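Local coordinates for spore germination protein GerM (Bacillus subtilis subsp. subtilis str. 168, PDB 6GZB), which affects both sporulation and germination through a molecular role that remains unknown, and is built from tandem GerMN domains, at residues S289-L292 with N293-L297. Numbering follows the deposited sequence.
Sequences SEVL and NSIVL
Ser294 grips Glu290 twice within the alpha-helix 289-299 of the second GerMN domain, a clear example of a helical serine bonding back to the carbonyl one turn earlier. Its amide N donates to Glu290 O at 3.1 Å, and its hydroxyl OG reaches the same Glu290 O at 3.0 Å. The two donors come from opposite faces of the carbonyl plane, the hydroxyl lying nearer that plane, tilted 22° from it. With OG anti to its own carbonyl carbon (chi1 -79°), the hydroxyl turns back toward the preceding turn, which lets both donors of Ser294 share one acceptor oxygen. With an alanine here, Glu290 O would probably keep its amide partner but lose the second donor at this buried position. The backbone N of Asn293 donates to Ser289 O at 2.9 Å with an N-H...O angle of 164°. One residue beyond Ser294, the side chains of Val291 and Ile295 run alongside each other, Val291 CG1 3.9 Å from Ile295 CD1; both also touch Phe251, and Ile295 rests on Leu270 and Phe272 of strand 267-272, which ties the helix to the sheet. Tyr215 of strand 213-223 packs on the Ser294 side of the helix, and its OH bonds to Asn293 ND2.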
# COMPACT_ATOMS: atom_id res chain seq x y z
N SER A 289 -6.37 2.13 -17.36
CA SER A 289 -6.76 2.12 -15.97
C SER A 289 -5.61 1.72 -15.05
O SER A 289 -5.52 2.18 -13.91
CB SER A 289 -7.91 1.15 -15.77
OG SER A 289 -9.15 1.83 -15.93
N GLU A 290 -4.78 0.80 -15.52
CA GLU A 290 -3.68 0.27 -14.74
C GLU A 290 -2.63 1.35 -14.52
O GLU A 290 -2.07 1.48 -13.44
CB GLU A 290 -3.04 -0.93 -15.45
CG GLU A 290 -3.90 -2.18 -15.41
CD GLU A 290 -4.99 -2.20 -16.48
OE1 GLU A 290 -5.03 -1.28 -17.31
OE2 GLU A 290 -5.82 -3.13 -16.45
N VAL A 291 -2.36 2.12 -15.57
CA VAL A 291 -1.41 3.21 -15.49
C VAL A 291 -1.94 4.31 -14.57
O VAL A 291 -1.25 4.74 -13.64
CB VAL A 291 -1.11 3.78 -16.88
CG1 VAL A 291 -0.49 5.16 -16.77
CG2 VAL A 291 -0.19 2.85 -17.66
N LEU A 292 -3.20 4.69 -14.78
CA LEU A 292 -3.82 5.75 -13.99
C LEU A 292 -3.95 5.39 -12.50
O LEU A 292 -3.61 6.20 -11.64
CB LEU A 292 -5.19 6.09 -14.56
CG LEU A 292 -5.89 7.31 -13.96
CD1 LEU A 292 -5.03 8.56 -14.13
CD2 LEU A 292 -7.26 7.49 -14.60
N ASN A 293 -4.44 4.19 -12.20
CA ASN A 293 -4.52 3.73 -10.82
C ASN A 293 -3.15 3.70 -10.12
O ASN A 293 -3.04 4.03 -8.94
CB ASN A 293 -5.14 2.34 -10.76
CG ASN A 293 -6.64 2.37 -10.88
OD1 ASN A 293 -7.29 3.25 -10.32
ND2 ASN A 293 -7.20 1.41 -11.61
N SER A 294 -2.14 3.19 -10.82
CA SER A 294 -0.78 3.13 -10.31
C SER A 294 -0.28 4.52 -9.95
O SER A 294 0.27 4.73 -8.87
CB SER A 294 0.15 2.50 -11.34
OG SER A 294 0.00 1.10 -11.32
N ILE A 295 -0.48 5.48 -10.85
CA ILE A 295 -0.09 6.85 -10.60
C ILE A 295 -0.76 7.40 -9.35
O ILE A 295 -0.11 7.97 -8.47
CB ILE A 295 -0.44 7.75 -11.78
CG1 ILE A 295 0.49 7.45 -12.96
CG2 ILE A 295 -0.33 9.21 -11.38
CD1 ILE A 295 0.05 8.08 -14.26
N VAL A 296 -2.07 7.24 -9.28
CA VAL A 296 -2.85 7.86 -8.23
C VAL A 296 -2.60 7.22 -6.88
O VAL A 296 -2.45 7.91 -5.87
CB VAL A 296 -4.36 7.81 -8.56
CG1 VAL A 296 -5.19 8.30 -7.38
CG2 VAL A 296 -4.64 8.64 -9.79
N LEU A 297 -2.55 5.89 -6.84
CA LEU A 297 -2.23 5.19 -5.59
C LEU A 297 -0.84 5.57 -5.09
O LEU A 297 -0.62 5.71 -3.89
CB LEU A 297 -2.31 3.66 -5.77
CG LEU A 297 -3.73 3.09 -5.91
CD1 LEU A 297 -3.67 1.64 -6.33
CD2 LEU A 297 -4.52 3.24 -4.62